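Long-range contacts in acetone carboxylase alpha subunit (Xanthobacter autotrophicus Py2, PDB 5M45), which forms the alpha subunit of a multi-chain carboxylase and belongs to the hydantoinase B/oxoprolinase family, with manganese and magnesium ions bound in the model: residues L312-H317 with V714-A719; L273-R278 with Q362-S367; F560-T565 with A592-A597; G550-A555 with G629-R634; D302-S307 with I606-M611. All coordinates share one frame; numbering follows the deposited sequence.

Contact 1 (L312-H317 with V714-A719); sequences LDTIMH and VRQMFA
M717 on the helix reaches I315 and H317 on the strand with CB, CG and SD of its side chain. Its CB looks at the carbonyl of I315. CG goes further in, 3.5 Å from I315 O and 3.7 Å from H317 CB, because it stands anti to the backbone N (chi1 -175°). SD then touches both residues, 3.7 Å from I315 CG2 and close to H317 CB, with an oblique line to the imidazole that is 42° off the ring normal. A bend at chi3 turns CE back to its own helix, over the centre of the F718 ring and 3.6 Å above it.

The contact lays helix 712-724 against strand 313-324, the second strand of a mixed four-stranded sheet; the axes of the two short segments cross at -44°. No direct hydrogen bond joins the segments, and two waters bridge them instead. One links I315 O (2.7 Å) with Q716 OE1 (2.8 Å), and the other links I315 N with that same amide oxygen. The methyl CG2 of T314 also sits 3.6 Å from Q716 OE1, while Q716 NE2 is bonded to E746. H317 NE2 is hydrogen-bonded to an aromatic side chain of another protein's chain.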
# COMPACT_ATOMS: atom_id res chain seq x y z
N LEU A 312 -9.14 12.05 20.17
CA LEU A 312 -9.25 13.34 20.86
C LEU A 312 -9.78 14.40 19.92
O LEU A 312 -9.66 14.28 18.67
CB LEU A 312 -7.90 13.79 21.47
CG LEU A 312 -6.80 14.37 20.57
CD1 LEU A 312 -5.83 15.23 21.36
CD2 LEU A 312 -6.06 13.28 19.81
N ASP A 313 -10.35 15.44 20.53
CA ASP A 313 -10.86 16.63 19.82
C ASP A 313 -9.74 17.66 19.66
O ASP A 313 -9.12 18.01 20.65
CB ASP A 313 -12.01 17.26 20.61
CG ASP A 313 -13.32 16.44 20.54
OD1 ASP A 313 -13.58 15.70 19.59
OD2 ASP A 313 -14.14 16.58 21.49
N THR A 314 -9.45 18.08 18.42
CA THR A 314 -8.49 19.15 18.17
C THR A 314 -9.07 20.19 17.17
O THR A 314 -10.10 19.96 16.50
CB THR A 314 -7.12 18.65 17.63
OG1 THR A 314 -7.26 17.96 16.37
CG2 THR A 314 -6.41 17.76 18.66
N ILE A 315 -8.37 21.34 17.10
CA ILE A 315 -8.69 22.47 16.26
C ILE A 315 -7.42 22.89 15.48
O ILE A 315 -6.33 23.10 16.07
CB ILE A 315 -9.19 23.68 17.09
CG1 ILE A 315 -10.45 23.30 17.88
CG2 ILE A 315 -9.45 24.90 16.20
CD1 ILE A 315 -10.96 24.36 18.84
N MET A 316 -7.57 23.02 14.16
CA MET A 316 -6.52 23.58 13.30
C MET A 316 -6.44 25.12 13.52
O MET A 316 -7.49 25.79 13.57
CB MET A 316 -6.84 23.29 11.82
CG MET A 316 -5.76 23.77 10.83
SD MET A 316 -5.73 25.54 10.46
CE MET A 316 -7.11 25.67 9.32
N HIS A 317 -5.22 25.64 13.61
CA HIS A 317 -4.88 27.06 13.74
C HIS A 317 -3.91 27.48 12.60
O HIS A 317 -2.85 26.85 12.41
CB HIS A 317 -4.22 27.27 15.11
CG HIS A 317 -3.82 28.67 15.42
ND1 HIS A 317 -2.65 28.97 16.10
CD2 HIS A 317 -4.42 29.87 15.17
CE1 HIS A 317 -2.52 30.29 16.21
NE2 HIS A 317 -3.58 30.85 15.65
N VAL A 714 -9.50 23.63 22.87
CA VAL A 714 -8.95 24.99 22.82
C VAL A 714 -7.52 25.03 23.45
O VAL A 714 -6.57 25.58 22.86
CB VAL A 714 -9.89 25.99 23.52
CG1 VAL A 714 -9.27 27.38 23.60
CG2 VAL A 714 -11.22 26.07 22.78
N ARG A 715 -7.37 24.42 24.62
CA ARG A 715 -6.05 24.40 25.28
C ARG A 715 -4.99 23.64 24.49
O ARG A 715 -3.84 24.08 24.45
CB ARG A 715 -6.17 23.86 26.68
CG ARG A 715 -6.94 24.84 27.56
CD ARG A 715 -7.01 24.39 28.98
NE ARG A 715 -8.18 23.54 29.12
CZ ARG A 715 -8.21 22.36 29.69
NH1 ARG A 715 -7.14 21.82 30.25
NH2 ARG A 715 -9.36 21.72 29.72
N GLN A 716 -5.34 22.51 23.88
CA GLN A 716 -4.37 21.77 23.06
C GLN A 716 -3.89 22.61 21.88
O GLN A 716 -2.68 22.62 21.59
CB GLN A 716 -4.96 20.44 22.56
CG GLN A 716 -3.94 19.51 21.94
CD GLN A 716 -3.57 19.89 20.49
OE1 GLN A 716 -4.38 20.49 19.77
NE2 GLN A 716 -2.35 19.55 20.08
N MET A 717 -4.80 23.32 21.22
CA MET A 717 -4.45 24.21 20.08
C MET A 717 -3.40 25.28 20.46
O MET A 717 -2.36 25.40 19.79
CB MET A 717 -5.70 24.85 19.49
CG MET A 717 -5.47 25.69 18.25
SD MET A 717 -6.81 26.87 17.89
CE MET A 717 -6.43 28.21 19.05
N PHE A 718 -3.67 26.03 21.53
CA PHE A 718 -2.69 27.01 22.03
C PHE A 718 -1.38 26.36 22.48
O PHE A 718 -0.30 26.81 22.07
CB PHE A 718 -3.28 27.90 23.15
CG PHE A 718 -4.29 28.91 22.65
CD1 PHE A 718 -3.89 29.97 21.83
CD2 PHE A 718 -5.64 28.80 22.96
CE1 PHE A 718 -4.82 30.91 21.39
CE2 PHE A 718 -6.57 29.71 22.49
CZ PHE A 718 -6.15 30.78 21.72
N ALA A 719 -1.43 25.24 23.22
CA ALA A 719 -0.18 24.64 23.70
C ALA A 719 0.73 24.20 22.56
O ALA A 719 1.95 24.43 22.62
CB ALA A 719 -0.44 23.50 24.65
O HOH W 1 -4.40 21.70 17.24
O HOH W 2 -6.71 21.47 19.47

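Contact 2 (L273-R278 with Q362-S367)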
# COMPACT_ATOMS: atom_id res chain seq x y z
N LEU A 273 7.36 38.98 -13.53
CA LEU A 273 7.14 40.41 -13.85
C LEU A 273 5.65 40.82 -13.79
O LEU A 273 5.32 41.89 -13.30
CB LEU A 273 7.74 40.79 -15.24
CG LEU A 273 9.27 40.74 -15.29
CD1 LEU A 273 9.76 40.73 -16.75
CD2 LEU A 273 9.93 41.89 -14.50
N GLY A 274 4.79 39.96 -14.30
CA GLY A 274 3.31 40.14 -14.30
C GLY A 274 2.74 40.24 -12.88
O GLY A 274 1.92 41.13 -12.59
N LEU A 275 3.18 39.36 -11.97
CA LEU A 275 2.74 39.45 -10.57
C LEU A 275 3.18 40.76 -9.90
O LEU A 275 2.39 41.42 -9.25
CB LEU A 275 3.25 38.27 -9.75
CG LEU A 275 3.03 38.38 -8.24
CD1 LEU A 275 1.53 38.30 -7.95
CD2 LEU A 275 3.77 37.31 -7.47
N GLN A 276 4.46 41.09 -10.04
CA GLN A 276 5.02 42.31 -9.45
C GLN A 276 4.24 43.58 -9.92
O GLN A 276 3.88 44.44 -9.11
CB GLN A 276 6.50 42.40 -9.79
CG GLN A 276 7.23 43.56 -9.14
CD GLN A 276 8.67 43.67 -9.65
OE1 GLN A 276 9.00 43.42 -10.84
NE2 GLN A 276 9.53 44.01 -8.75
N ALA A 277 3.95 43.64 -11.21
CA ALA A 277 3.22 44.77 -11.77
C ALA A 277 1.79 44.84 -11.26
O ALA A 277 1.30 45.92 -10.94
CB ALA A 277 3.23 44.73 -13.31
N ARG A 278 1.12 43.67 -11.16
CA ARG A 278 -0.25 43.62 -10.65
C ARG A 278 -0.35 44.01 -9.17
O ARG A 278 -1.28 44.73 -8.78
CB ARG A 278 -0.90 42.27 -10.98
CG ARG A 278 -1.34 42.18 -12.45
CD ARG A 278 -2.68 42.86 -12.56
NE ARG A 278 -3.23 42.96 -13.90
CZ ARG A 278 -4.50 43.34 -14.15
NH1 ARG A 278 -5.41 43.60 -13.14
NH2 ARG A 278 -4.92 43.36 -15.41
N GLN A 362 -6.87 33.56 -9.40
CA GLN A 362 -8.28 33.94 -9.41
C GLN A 362 -8.55 35.43 -9.11
O GLN A 362 -9.71 35.87 -9.23
CB GLN A 362 -9.10 33.07 -8.44
CG GLN A 362 -9.06 31.60 -8.81
CD GLN A 362 -9.71 30.68 -7.80
OE1 GLN A 362 -10.57 31.07 -7.00
NE2 GLN A 362 -9.29 29.42 -7.84
N THR A 363 -7.51 36.19 -8.74
CA THR A 363 -7.68 37.58 -8.30
C THR A 363 -6.55 38.54 -8.78
O THR A 363 -6.85 39.59 -9.43
CB THR A 363 -7.95 37.66 -6.75
OG1 THR A 363 -8.22 39.01 -6.35
CG2 THR A 363 -6.76 37.10 -5.90
N LEU A 364 -5.28 38.21 -8.53
CA LEU A 364 -4.15 39.10 -8.89
C LEU A 364 -3.70 38.96 -10.34
O LEU A 364 -3.55 39.96 -11.04
CB LEU A 364 -2.93 38.85 -7.98
CG LEU A 364 -2.94 39.53 -6.61
CD1 LEU A 364 -1.82 39.00 -5.77
CD2 LEU A 364 -2.81 41.04 -6.74
N ILE A 365 -3.51 37.72 -10.78
CA ILE A 365 -2.91 37.43 -12.11
C ILE A 365 -3.76 36.70 -13.18
O ILE A 365 -3.18 36.11 -14.09
CB ILE A 365 -1.55 36.68 -11.93
CG1 ILE A 365 -1.74 35.29 -11.31
CG2 ILE A 365 -0.55 37.52 -11.11
CD1 ILE A 365 -0.45 34.48 -11.27
N PRO A 366 -5.10 36.76 -13.12
CA PRO A 366 -5.86 35.99 -14.16
C PRO A 366 -5.57 36.36 -15.63
O PRO A 366 -5.75 35.51 -16.51
CB PRO A 366 -7.33 36.25 -13.81
CG PRO A 366 -7.34 37.48 -12.97
CD PRO A 366 -6.00 37.52 -12.24
N SER A 367 -5.12 37.58 -15.90
CA SER A 367 -4.76 37.95 -17.29
C SER A 367 -3.24 38.08 -17.55
O SER A 367 -2.85 38.59 -18.59
CB SER A 367 -5.56 39.21 -17.76
OG SER A 367 -5.24 40.27 -16.94
O HOH W 3 -2.88 42.83 -16.91
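The guanidinium of R278 has water 3 at its edge, in plane, with NH2 2.6 Å from the water oxygen. S367 OG and L364 O, by contrast, come to the flat group obliquely. NH2 stands 3.5 Å from S367 OG at too poor an angle for a hydrogen bond, and water 3 continues to that hydroxyl through a weak, long bond. The firmer polar partner of this arginine is E368, which forms a salt bridge with NE.

The aliphatic part of R278 does the packing. Bent at chi2 (-83°), the chain wraps the carbonyl of L364, so that CB lies 3.5 Å and CD 3.4 Å from L364 O. One turn back along the helix, L275 sets CG anti to its backbone N (chi1 171°), and its CD1 touches two branches, I365 CG2 at 3.9 Å and L364 CD1 at 4.1 Å. I365 CG2 also rests 3.9 Å from L275 CA, close to the helix backbone.

Helix 257-282 is thereby packed on the loop that follows helix 349-361. Both L275 and I365 touch A374 of the short helix 373-376, and L364 leans on Y419 of helix 401-422.

Contact 3 (F560-T565 with A592-A597)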
# COMPACT_ATOMS: atom_id res chain seq x y z
N PHE A 560 -27.41 14.60 8.72
CA PHE A 560 -28.69 13.88 8.74
C PHE A 560 -28.59 12.56 7.99
O PHE A 560 -28.25 12.55 6.81
CB PHE A 560 -29.85 14.68 8.10
CG PHE A 560 -31.16 13.93 8.07
CD1 PHE A 560 -32.04 13.98 9.14
CD2 PHE A 560 -31.54 13.17 6.94
CE1 PHE A 560 -33.25 13.26 9.12
CE2 PHE A 560 -32.75 12.48 6.90
CZ PHE A 560 -33.60 12.51 8.00
N ALA A 561 -28.90 11.47 8.69
CA ALA A 561 -29.03 10.14 8.12
C ALA A 561 -30.15 9.38 8.80
O ALA A 561 -30.44 9.63 9.99
CB ALA A 561 -27.73 9.36 8.27
N ALA A 562 -30.78 8.46 8.08
CA ALA A 562 -31.89 7.66 8.63
C ALA A 562 -31.81 6.18 8.20
O ALA A 562 -31.70 5.88 7.04
CB ALA A 562 -33.25 8.27 8.23
N HIS A 563 -31.87 5.29 9.20
CA HIS A 563 -31.84 3.82 9.01
C HIS A 563 -33.18 3.20 9.37
O HIS A 563 -33.96 3.79 10.11
CB HIS A 563 -30.75 3.19 9.87
CG HIS A 563 -29.37 3.69 9.57
ND1 HIS A 563 -28.74 3.43 8.38
CD2 HIS A 563 -28.50 4.43 10.30
CE1 HIS A 563 -27.55 3.99 8.37
NE2 HIS A 563 -27.36 4.58 9.54
N LYS A 564 -33.45 2.00 8.84
CA LYS A 564 -34.70 1.27 9.08
C LYS A 564 -35.93 2.16 8.91
O LYS A 564 -36.79 2.23 9.79
CB LYS A 564 -34.69 0.68 10.48
CG LYS A 564 -33.52 -0.23 10.78
CD LYS A 564 -33.30 -0.27 12.30
CE LYS A 564 -32.73 -1.61 12.79
NZ LYS A 564 -31.77 -2.27 11.86
N THR A 565 -35.96 2.85 7.77
CA THR A 565 -36.94 3.90 7.50
C THR A 565 -38.37 3.41 7.28
O THR A 565 -39.32 4.19 7.44
CB THR A 565 -36.55 4.68 6.22
OG1 THR A 565 -36.52 3.79 5.11
CG2 THR A 565 -35.18 5.35 6.39
N ALA A 592 -40.80 13.51 11.41
CA ALA A 592 -42.15 13.05 11.78
C ALA A 592 -42.79 12.09 10.76
O ALA A 592 -43.74 11.39 11.10
CB ALA A 592 -43.06 14.24 12.06
N MET A 593 -42.30 12.09 9.52
CA MET A 593 -42.78 11.18 8.47
C MET A 593 -42.21 9.76 8.61
O MET A 593 -42.68 8.83 7.92
CB MET A 593 -42.39 11.72 7.08
CG MET A 593 -42.89 13.11 6.71
SD MET A 593 -42.27 13.60 5.05
CE MET A 593 -42.67 15.34 5.04
N LEU A 594 -41.19 9.58 9.46
CA LEU A 594 -40.48 8.33 9.61
C LEU A 594 -40.52 7.87 11.08
O LEU A 594 -39.48 7.77 11.72
CB LEU A 594 -39.02 8.52 9.17
CG LEU A 594 -38.77 9.05 7.75
CD1 LEU A 594 -37.28 9.30 7.53
CD2 LEU A 594 -39.30 8.11 6.68
N PRO A 595 -41.74 7.56 11.59
CA PRO A 595 -41.89 7.21 13.01
C PRO A 595 -41.11 5.96 13.44
O PRO A 595 -40.83 5.83 14.62
CB PRO A 595 -43.41 7.00 13.17
CG PRO A 595 -43.89 6.61 11.79
CD PRO A 595 -43.01 7.43 10.86
N ASP A 596 -40.78 5.04 12.53
CA ASP A 596 -40.03 3.81 12.91
C ASP A 596 -38.50 3.91 12.71
O ASP A 596 -37.78 2.99 13.05
CB ASP A 596 -40.57 2.60 12.16
CG ASP A 596 -42.07 2.34 12.45
OD1 ASP A 596 -42.47 2.38 13.62
OD2 ASP A 596 -42.86 2.11 11.51
N ALA A 597 -38.00 5.01 12.15
CA ALA A 597 -36.60 5.09 11.78
C ALA A 597 -35.64 5.36 12.95
O ALA A 597 -36.02 5.97 13.94
CB ALA A 597 -36.41 6.17 10.72
O HOH W 4 -40.87 5.08 9.56
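K564 and T565 bend away from the end of strand 559-563 and meet A597 at the exit of a type I turn. K564 has a positive phi (47°), which swings the chain out of its extended course just after H563. On the other segment the turn runs from L594 to A597 and is closed by A597 N to L594 O at 3.2 Å. The nearest CA atoms across the contact are those of T565 and A597, 4.5 Å apart. No direct hydrogen bond crosses here. The carbonyl of K564 instead faces a CA-H: A597 CA lies 3.5 Å from K564 O with an angle of 149° at the hydrogen. Water 4 adds a bridge, donating to T565 O (2.8 Å) and accepting from D596 N (3.0 Å), so the amide inside the turn has a polar partner.

The side chains that carry the contact end in methyl groups, which meet backbone as well as side chain. The methyl of A597 fits against backbone, 3.5 Å from H563 O. L594, with CG anti to its carbonyl carbon (chi1 -56°), spreads its two methyls over different targets: CD1 reaches A562 CB at 4.2 Å, and CD2 reaches T565 O at 4.0 Å. The hydroxyl of T565 is engaged by Y615 O and L567 N.

A597 leads directly into strand 598-602, which ends a five-stranded antiparallel sheet and pairs with 559-563, H563 bonding to Q598. The contact therefore lies where this strand pair opens into its long connection, which carries helix 567-573. On the other flank runs strand 617-621, where L617 touches L594.

Contact 4 (G550-A555 with G629-R634)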
# COMPACT_ATOMS: atom_id res chain seq x y z
N GLY A 550 -17.82 43.78 8.48
CA GLY A 550 -19.15 43.75 9.09
C GLY A 550 -20.00 42.54 8.74
O GLY A 550 -21.05 42.32 9.37
N GLY A 551 -19.61 41.81 7.70
CA GLY A 551 -20.28 40.59 7.29
C GLY A 551 -19.98 39.42 8.21
O GLY A 551 -19.02 39.47 9.01
N TYR A 552 -20.80 38.38 8.09
CA TYR A 552 -20.75 37.18 8.93
C TYR A 552 -20.26 35.95 8.17
O TYR A 552 -20.38 35.90 6.91
CB TYR A 552 -22.17 36.89 9.50
CG TYR A 552 -22.59 37.89 10.59
CD1 TYR A 552 -23.10 39.15 10.25
CD2 TYR A 552 -22.50 37.56 11.94
CE1 TYR A 552 -23.53 40.04 11.26
CE2 TYR A 552 -22.91 38.45 12.93
CZ TYR A 552 -23.39 39.71 12.57
OH TYR A 552 -23.76 40.59 13.58
N PRO A 553 -19.73 34.93 8.90
CA PRO A 553 -19.38 33.66 8.27
C PRO A 553 -20.62 32.95 7.69
O PRO A 553 -21.73 33.12 8.21
CB PRO A 553 -18.85 32.81 9.44
CG PRO A 553 -18.57 33.78 10.55
CD PRO A 553 -19.55 34.88 10.36
N ALA A 554 -20.40 32.14 6.66
CA ALA A 554 -21.41 31.16 6.24
C ALA A 554 -21.81 30.26 7.41
O ALA A 554 -21.07 30.12 8.40
CB ALA A 554 -20.86 30.30 5.12
N ALA A 555 -22.96 29.58 7.26
CA ALA A 555 -23.36 28.52 8.19
C ALA A 555 -22.32 27.40 8.24
O ALA A 555 -21.61 27.17 7.26
CB ALA A 555 -24.71 27.95 7.78
N GLY A 629 -20.00 43.52 4.67
CA GLY A 629 -20.66 44.73 5.21
C GLY A 629 -21.72 44.48 6.27
O GLY A 629 -22.19 43.36 6.46
N ASP A 630 -22.15 45.56 6.92
CA ASP A 630 -23.19 45.50 7.95
C ASP A 630 -24.54 45.08 7.35
O ASP A 630 -25.04 45.77 6.48
CB ASP A 630 -23.32 46.90 8.61
CG ASP A 630 -24.23 46.92 9.87
OD1 ASP A 630 -24.98 45.95 10.12
OD2 ASP A 630 -24.18 47.94 10.61
N PRO A 631 -25.15 43.98 7.85
CA PRO A 631 -26.48 43.58 7.32
C PRO A 631 -27.55 44.64 7.45
O PRO A 631 -28.52 44.63 6.70
CB PRO A 631 -26.86 42.39 8.22
CG PRO A 631 -25.57 41.84 8.71
CD PRO A 631 -24.66 43.03 8.85
N LEU A 632 -27.37 45.56 8.41
CA LEU A 632 -28.34 46.66 8.57
C LEU A 632 -28.34 47.67 7.40
O LEU A 632 -29.25 48.50 7.29
CB LEU A 632 -28.08 47.40 9.92
CG LEU A 632 -29.33 47.62 10.77
CD1 LEU A 632 -29.86 46.29 11.28
CD2 LEU A 632 -28.96 48.50 11.94
N ASP A 633 -27.31 47.61 6.55
CA ASP A 633 -27.24 48.40 5.34
C ASP A 633 -27.72 47.67 4.08
O ASP A 633 -27.71 48.27 3.00
CB ASP A 633 -25.83 48.94 5.14
CG ASP A 633 -25.48 50.01 6.25
OD1 ASP A 633 -26.37 50.75 6.65
OD2 ASP A 633 -24.34 50.08 6.78
N ARG A 634 -28.16 46.41 4.18
CA ARG A 634 -28.65 45.70 3.00
C ARG A 634 -29.92 46.37 2.48
O ARG A 634 -30.73 46.83 3.26
CB ARG A 634 -28.94 44.23 3.29
CG ARG A 634 -29.38 43.41 2.06
CD ARG A 634 -29.11 41.95 2.31
NE ARG A 634 -29.49 41.00 1.28
CZ ARG A 634 -28.82 40.81 0.12
NH1 ARG A 634 -27.79 41.59 -0.22
NH2 ARG A 634 -29.21 39.87 -0.74
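Y552 turns the edge of its ring to P631, and the two side chains cross at about a right angle. The proline's CG lies near the plane of the tyrosine ring, 3.7 Å from Y552 CE1, and its CD is 4.0 Å from the same ring carbon. This is an edge contact, with no stacking over a face. CG of Y552 stands beside the backbone N (chi1 -72°), which brings that edge round to the proline, and the hydroxyl at the far end is hydrogen-bonded to an acidic side chain of another protein's chain.

Next to the rings the two backbones approach where neither has a side chain: G550 CA and G629 CA are 4.3 Å apart, and G629 O sits 3.3 Å from G550 C. G551 N is equally near that oxygen, but the angle is too poor for a hydrogen bond. The structure joined here is a pair of loops, one ahead of strand 559-563 and one ahead of helix 636-645, and Y552 also pairs by backbone with G627.

Beyond the glycines, D630 leads into a short 3-10 segment, 631-633. In an Asx turn its OD1 accepts from L632 N at 3.0 Å (162°), the donor coming from well above the carboxylate plane, 57° out of it. The same OD1 makes a salt bridge to R687 of helix 673-690, and OD2 is bonded to the backbone of another protein's chain. P631 itself also touches Y657 on helix 652-657.

Contact 5 (D302-S307 with I606-M611)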
# COMPACT_ATOMS: atom_id res chain seq x y z
N ASP A 302 -18.74 7.82 16.87
CA ASP A 302 -18.92 7.46 15.46
C ASP A 302 -17.66 7.70 14.61
O ASP A 302 -17.70 7.49 13.40
CB ASP A 302 -20.15 8.19 14.86
CG ASP A 302 -21.48 7.61 15.38
OD1 ASP A 302 -21.45 6.55 16.06
OD2 ASP A 302 -22.57 8.18 15.07
N VAL A 303 -16.55 8.14 15.23
CA VAL A 303 -15.24 8.11 14.62
C VAL A 303 -14.47 6.88 15.18
O VAL A 303 -13.83 6.97 16.25
CB VAL A 303 -14.45 9.41 14.85
CG1 VAL A 303 -13.10 9.37 14.16
CG2 VAL A 303 -15.26 10.63 14.33
N ARG A 304 -14.52 5.77 14.45
CA ARG A 304 -13.98 4.49 14.91
C ARG A 304 -12.58 4.28 14.37
O ARG A 304 -12.39 3.52 13.44
CB ARG A 304 -14.88 3.32 14.51
CG ARG A 304 -16.12 3.41 15.33
CD ARG A 304 -17.23 2.38 15.17
NE ARG A 304 -18.34 3.10 15.82
CZ ARG A 304 -19.62 2.73 15.90
NH1 ARG A 304 -20.02 1.53 15.42
NH2 ARG A 304 -20.51 3.58 16.49
N VAL A 305 -11.62 4.97 14.94
CA VAL A 305 -10.24 4.83 14.48
C VAL A 305 -9.52 3.70 15.24
O VAL A 305 -9.84 3.42 16.37
CB VAL A 305 -9.46 6.16 14.56
CG1 VAL A 305 -9.95 7.13 13.49
CG2 VAL A 305 -9.48 6.77 15.94
N PRO A 306 -8.57 3.02 14.59
CA PRO A 306 -7.95 1.82 15.14
C PRO A 306 -6.75 2.06 16.08
O PRO A 306 -6.13 1.09 16.45
CB PRO A 306 -7.50 1.08 13.87
CG PRO A 306 -7.09 2.17 12.96
CD PRO A 306 -8.09 3.26 13.21
N SER A 307 -6.47 3.30 16.46
CA SER A 307 -5.34 3.67 17.31
C SER A 307 -5.86 4.60 18.41
O SER A 307 -6.42 5.64 18.12
CB SER A 307 -4.27 4.37 16.46
OG SER A 307 -3.73 3.49 15.47
N ILE A 606 -18.05 14.69 10.70
CA ILE A 606 -17.00 13.70 10.36
C ILE A 606 -17.34 12.36 11.02
O ILE A 606 -17.56 12.29 12.23
CB ILE A 606 -15.61 14.08 10.90
CG1 ILE A 606 -15.18 15.40 10.34
CG2 ILE A 606 -14.59 12.98 10.51
CD1 ILE A 606 -13.85 15.90 10.93
N THR A 607 -17.39 11.31 10.20
CA THR A 607 -17.61 9.96 10.68
C THR A 607 -16.74 8.95 9.90
O THR A 607 -16.18 9.28 8.86
CB THR A 607 -19.09 9.50 10.56
OG1 THR A 607 -19.48 9.45 9.18
CG2 THR A 607 -20.05 10.41 11.33
N THR A 608 -16.61 7.74 10.45
CA THR A 608 -16.07 6.60 9.72
C THR A 608 -17.24 5.75 9.22
O THR A 608 -18.39 5.93 9.66
CB THR A 608 -15.13 5.73 10.59
OG1 THR A 608 -15.80 5.30 11.80
CG2 THR A 608 -13.89 6.55 10.96
N GLU A 609 -16.94 4.82 8.33
CA GLU A 609 -17.96 4.04 7.63
C GLU A 609 -18.98 3.33 8.57
O GLU A 609 -18.60 2.79 9.62
CB GLU A 609 -17.35 3.09 6.57
CG GLU A 609 -16.68 1.82 7.04
CD GLU A 609 -16.04 0.99 5.88
OE1 GLU A 609 -14.88 0.54 6.05
OE2 GLU A 609 -16.67 0.77 4.82
N GLU A 610 -20.25 3.40 8.18
CA GLU A 610 -21.37 2.78 8.91
C GLU A 610 -22.27 2.04 7.90
O GLU A 610 -22.43 2.49 6.77
CB GLU A 610 -22.10 3.93 9.67
CG GLU A 610 -23.53 3.74 10.12
CD GLU A 610 -24.02 4.94 10.93
OE1 GLU A 610 -24.94 5.69 10.47
OE2 GLU A 610 -23.45 5.18 12.03
N MET A 611 -22.82 0.89 8.32
CA MET A 611 -23.70 0.08 7.46
C MET A 611 -24.96 0.87 7.04
O MET A 611 -25.61 1.50 7.89
CB MET A 611 -24.10 -1.23 8.15
CG MET A 611 -22.93 -2.19 8.36
SD MET A 611 -23.32 -3.62 9.34
CE MET A 611 -23.23 -2.93 10.97
O HOH W 5 -19.23 5.52 12.27
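T608 is held to the loop D302-S307 by two hydrogen bonds in opposite senses, one through its backbone and one through its hydroxyl. They dock the loop between strands 286-297 and 313-324 of one sheet onto the lead-in to 610-612, an outermost strand of an antiparallel four-stranded sheet. T608 N donates to D302 O at 3.2 Å, almost straight (174°) and in the carbonyl plane. In return R304 N donates to T608 OG1 at 3.0 Å (163°). OG1 is placed for this by a chi1 of 55°, which sets it between the backbone N and the carbonyl carbon. Water 5 ties the same carbonyl in again, donating to D302 O (2.7 Å) and T608 O (2.8 Å).

Methyl groups flank this polar centre: V303 CG2 rests on the carbonyl oxygen of I606 (3.5 Å), and D302 CB faces the methyl CG2 of T607, whose hydroxyl is fixed by F536 N.

The next shell is ionic. D302 OD1 pairs with R304 NH2 at 3.1 Å within the loop, while OD2 comes within 4.4 Å of E610 OE2. These like-charged oxygens share K600, whose NZ makes a salt bridge with each and probably offsets the repulsion; R559 adds another to D302 OD2, and E610 OE1 is hydrogen-bonded to H563 NE2. The second subunit, another copy of this protein, also reaches this contact: its V305 packs on R304, and its S307 OG bonds to E609 OE1. R304 O is buried by the contact and has no hydrogen-bonding partner in the model.

How the contacts relate
Contacts 3 and 5 are the pair that touch: H563 NE2 reaches E610 OE1 at 2.8 Å, a probable hydrogen bond, and H563 CE1 packs 3.2 Å from M611 O. Contact 1 comes within about 7 Å of contact 5 between nearest atoms; their first segments lie close together in sequence, on one loop and the strand that follows it. Contact 4 stays apart, its nearest atoms about 13 to 16 Å from each of the others. Contact 2 lies on the opposite side of the chain's centre from contacts 3 and 5, with about 44 Å between its centre and that of contact 5. The side chain of L275 in contact 2 is about 11 Å from the bound 3,6,9,12,15-pentaoxaheptadecan-1-ol.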